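Local structure of uncharacterized protein DUF849 with a TIM barrel fold (Burkholderia xenovorans LB400, 3E49) at residues A[17-20]-A[21-25]; A[129-133]-A[134-138]. The protein binds zinc in a TIM barrel and probably cleaves 3-keto-5-aminohexanoate or a related beta-keto acid. One frame throughout, in Å; residues are numbered along the deposited sequence.

Contact 1: residues A[17-20]-A[21-25]; sequences AIHT and PSMSP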
# COMPACT_ATOMS: atom_id res chain seq x y z
N ALA A 17 30.28 -1.99 -12.21
CA ALA A 17 30.76 -3.24 -12.84
C ALA A 17 29.70 -3.86 -13.73
O ALA A 17 29.93 -4.93 -14.25
CB ALA A 17 31.08 -4.23 -11.79
N ILE A 18 28.53 -3.24 -13.85
CA ILE A 18 27.46 -3.86 -14.65
C ILE A 18 27.59 -3.56 -16.13
O ILE A 18 27.66 -4.49 -16.98
CB ILE A 18 26.07 -3.48 -14.10
CG1 ILE A 18 25.76 -4.39 -12.89
CG2 ILE A 18 25.01 -3.74 -15.14
CD1 ILE A 18 24.45 -4.06 -12.14
N HIS A 19 27.57 -2.27 -16.45
CA HIS A 19 27.74 -1.82 -17.81
C HIS A 19 29.16 -2.17 -18.36
O HIS A 19 30.12 -2.28 -17.58
CB HIS A 19 27.48 -0.32 -17.92
CG HIS A 19 26.08 0.08 -17.56
ND1 HIS A 19 25.80 1.13 -16.71
CD2 HIS A 19 24.88 -0.45 -17.90
CE1 HIS A 19 24.50 1.26 -16.57
NE2 HIS A 19 23.91 0.31 -17.29
N THR A 20 29.24 -2.36 -19.68
CA THR A 20 30.52 -2.62 -20.37
C THR A 20 30.90 -1.44 -21.31
O THR A 20 30.04 -0.67 -21.76
CB THR A 20 30.52 -3.98 -21.01
OG1 THR A 20 29.74 -3.98 -22.21
CG2 THR A 20 30.02 -5.04 -20.04
N PRO A 21 32.22 -1.23 -21.54
CA PRO A 21 32.70 -0.07 -22.30
C PRO A 21 32.15 0.07 -23.71
O PRO A 21 31.98 1.18 -24.22
CB PRO A 21 34.23 -0.26 -22.31
CG PRO A 21 34.53 -1.14 -21.17
CD PRO A 21 33.33 -2.08 -21.10
N SER A 22 31.84 -1.05 -24.33
CA SER A 22 31.27 -1.03 -25.67
C SER A 22 29.86 -0.45 -25.69
O SER A 22 29.35 -0.10 -26.74
CB SER A 22 31.28 -2.43 -26.26
OG SER A 22 32.61 -2.92 -26.39
N MSE A 23 29.22 -0.37 -24.54
CA MSE A 23 27.86 0.16 -24.44
C MSE A 23 27.79 1.66 -24.55
O MSE A 23 26.77 2.21 -24.96
CB MSE A 23 27.25 -0.25 -23.11
CG MSE A 23 27.20 -1.72 -22.89
SE MSE A 23 26.17 -2.21 -21.33
CE MSE A 23 26.40 -3.94 -21.49
N SER A 24 28.84 2.34 -24.12
CA SER A 24 28.86 3.77 -24.17
C SER A 24 30.27 4.24 -24.12
O SER A 24 31.03 3.78 -23.26
CB SER A 24 28.16 4.38 -22.98
OG SER A 24 28.34 5.78 -22.95
N PRO A 25 30.62 5.21 -24.98
CA PRO A 25 31.97 5.76 -25.00
C PRO A 25 32.22 6.68 -23.79
O PRO A 25 33.37 7.08 -23.51
CB PRO A 25 31.99 6.54 -26.30
CG PRO A 25 30.61 7.03 -26.45
CD PRO A 25 29.76 5.87 -25.98

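Contact 2: residues A[129-133]-A[134-138]; sequences KEFAH and GWERE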
# COMPACT_ATOMS: atom_id res chain seq x y z
N LYS A 129 24.94 -5.97 -29.20
CA LYS A 129 25.30 -7.16 -29.95
C LYS A 129 26.79 -7.26 -30.28
O LYS A 129 27.32 -8.35 -30.46
CB LYS A 129 24.56 -7.10 -31.29
CG LYS A 129 23.04 -6.99 -31.20
CD LYS A 129 22.43 -8.28 -30.72
CE LYS A 129 20.92 -8.21 -30.76
NZ LYS A 129 20.29 -9.43 -30.14
N GLU A 130 27.43 -6.10 -30.39
CA GLU A 130 28.82 -6.00 -30.78
C GLU A 130 29.70 -5.46 -29.66
O GLU A 130 29.43 -4.40 -29.13
CB GLU A 130 28.92 -5.09 -31.99
CG GLU A 130 28.18 -5.62 -33.21
CD GLU A 130 28.25 -4.66 -34.38
OE1 GLU A 130 29.37 -4.11 -34.63
OE2 GLU A 130 27.21 -4.44 -35.05
N PHE A 131 30.77 -6.19 -29.34
CA PHE A 131 31.68 -5.85 -28.25
C PHE A 131 33.17 -5.79 -28.66
O PHE A 131 33.65 -6.63 -29.41
CB PHE A 131 31.50 -6.86 -27.12
CG PHE A 131 30.12 -6.85 -26.54
CD1 PHE A 131 29.77 -5.91 -25.56
CD2 PHE A 131 29.17 -7.75 -26.97
CE1 PHE A 131 28.50 -5.89 -25.03
CE2 PHE A 131 27.89 -7.74 -26.44
CZ PHE A 131 27.55 -6.80 -25.49
N ALA A 132 33.87 -4.79 -28.15
CA ALA A 132 35.28 -4.60 -28.41
C ALA A 132 36.14 -5.66 -27.75
O ALA A 132 37.19 -6.00 -28.28
CB ALA A 132 35.74 -3.24 -27.91
N HIS A 133 35.74 -6.15 -26.59
CA HIS A 133 36.55 -7.13 -25.88
C HIS A 133 35.74 -8.34 -25.61
O HIS A 133 34.56 -8.25 -25.34
CB HIS A 133 37.06 -6.55 -24.57
CG HIS A 133 37.73 -5.23 -24.72
ND1 HIS A 133 39.09 -5.09 -24.88
CD2 HIS A 133 37.22 -3.97 -24.75
CE1 HIS A 133 39.39 -3.81 -25.00
NE2 HIS A 133 38.27 -3.11 -24.93
N GLY A 134 36.39 -9.49 -25.63
CA GLY A 134 35.71 -10.73 -25.41
C GLY A 134 35.06 -10.88 -24.06
O GLY A 134 34.01 -11.54 -23.94
N TRP A 135 35.65 -10.25 -23.03
CA TRP A 135 35.15 -10.44 -21.69
C TRP A 135 33.73 -9.89 -21.54
O TRP A 135 32.96 -10.39 -20.74
CB TRP A 135 36.09 -9.79 -20.64
CG TRP A 135 36.07 -8.30 -20.63
CD1 TRP A 135 36.92 -7.46 -21.25
CD2 TRP A 135 35.12 -7.47 -19.94
NE1 TRP A 135 36.56 -6.16 -21.02
CE2 TRP A 135 35.45 -6.14 -20.23
CE3 TRP A 135 34.01 -7.74 -19.12
CZ2 TRP A 135 34.73 -5.08 -19.72
CZ3 TRP A 135 33.29 -6.67 -18.61
CH2 TRP A 135 33.65 -5.37 -18.92
N GLU A 136 33.38 -8.91 -22.36
CA GLU A 136 32.09 -8.20 -22.23
C GLU A 136 30.88 -9.10 -22.45
O GLU A 136 29.95 -9.13 -21.62
CB GLU A 136 32.05 -7.00 -23.18
CG GLU A 136 33.14 -5.95 -22.94
CD GLU A 136 33.00 -4.76 -23.88
OE1 GLU A 136 32.12 -3.89 -23.64
OE2 GLU A 136 33.78 -4.67 -24.86
N ARG A 137 30.87 -9.85 -23.55
CA ARG A 137 29.74 -10.74 -23.83
C ARG A 137 29.65 -11.82 -22.76
O ARG A 137 28.57 -12.13 -22.28
CB ARG A 137 29.82 -11.35 -25.23
CG ARG A 137 28.77 -12.43 -25.49
CD ARG A 137 28.77 -12.87 -26.93
NE ARG A 137 28.25 -11.80 -27.77
CZ ARG A 137 26.96 -11.56 -27.95
NH1 ARG A 137 26.04 -12.32 -27.36
NH2 ARG A 137 26.60 -10.54 -28.71
N GLU A 138 30.79 -12.38 -22.39
CA GLU A 138 30.86 -13.40 -21.37
C GLU A 138 30.32 -12.87 -20.02
O GLU A 138 29.58 -13.56 -19.32
CB GLU A 138 32.32 -13.85 -21.22
O HOH W 1 32.54 -10.00 -25.78

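Contact 1: residues A[17-20]-A[21-25]
The carbonyl oxygen of T20 takes the amide hydrogen of M23, with 2.9 Å between M23 N and T20 O and an N-H...O angle of 154°. This i to i+3 bond closes a turn through P21 and S22. The donor stands above the carbonyl plane, 47° out of it. P21, S22 and M23 have helical backbone angles, and a weak second bond from S24 N to P21 O carries the coil one residue further. The ring of P21, closed on its own nitrogen, sits next to T20 CB simply because the T20-P21 peptide link puts it there.

M23, a selenomethionine, folds back over the residues before the turn. Its CG lies anti to its own carbonyl carbon (chi1 -58°) and the chain runs extended from there, which lays selenium alongside the backbone, 3.5 Å from T20 N and 3.9 Å from H19 CA. The terminal methyl reaches the threonine hydroxyl, with M23 CE 3.4 Å from T20 OG1. Against H19 the selenium comes obliquely, 4.1 Å from H19 CD2, and the two side chains cross at about a right angle. L262 also touches both H19 and M23.

The polar ends are held from outside: H19 ND1 bonds to L258 O, while T20 OG1 and S22 OG both bond to the carboxylate of E136. The segment follows the barrel strand 10-13, and the H19 side chain is about 6 Å from that of the zinc ligand E259 and about 10 Å from the zinc itself, beyond direct coordination. The chemistry thus divides: a backbone bond fixes the turn, and a largely apolar side chain covers T20 N, which has no hydrogen-bonding partner in the model.

Contact 2: residues A[129-133]-A[134-138]
The carboxylate of E136 turns back to the residue three before it: E136 OE2 accepts from H133 N at 3.0 Å, on the anti lone pair and with an N-H...O angle of 152°. This is the glutamate half of a capping box near the N-terminal end of helix 134-141. The box is not completed, because E136 N makes an ordinary i to i+3 backbone bond, 3.3 Å long, to H133 O. The E136 chain, extended beyond CG, brings its oxygen to the edge of the H133 ring, in plane, 3.5 Å from H133 CD2. The hydroxyls of S22 and T20 hold the same carboxylate from outside.

Farther out, R137 NH2 donates to K129 O at 2.9 Å. The oxygen lies in the guanidinium plane, although the donor is above the carbonyl plane. A bend at chi3 (-69°) swings the arginine back across F131, placing R137 NH2 at the ring edge, 3.8 Å from F131 CE2, with the two planes 79° apart. A water bridges H133 O, G134 O and R137 N, donating to both carbonyls and accepting from the amide.

F131 lies against both chains, with F131 CD1 3.5 Å from E136 CB and R137 N over one ring face, toward its rim. The indole of W135 meets the H133 methylene, with W135 CD1 3.4 Å from H133 CB; the two rings are slid apart and barely overlap. One face of the indole carries E136 CG over its centre, and W135 NE1 bonds to D58 O. The lead-in to the helix is therefore tied by a carboxylate, a guanidinium and a water; the H133 amide and the S22 and T20 hydroxyls would be expected to favour the charged carboxylate.

Overall arrangement
Contact 1 precedes contact 2 along the chain, and their centres lie about 10 Å apart on the same side of the chain's centre. Contact 1 sits in the loop between barrel strand 10-13 and helix 31-44; contact 2 runs from the loop after strand 117-118 into helix 134-141. They meet directly, joined through hydroxyls of contact 1 and the carboxylate and A132 amide of contact 2. A further bond joins I18 O to H139 NE2. The N-terminal part of the helix, more peripheral than contact 1, is thus fastened to a loop that lies nearer the zinc region, where H50, H52 and E259 bind the metal.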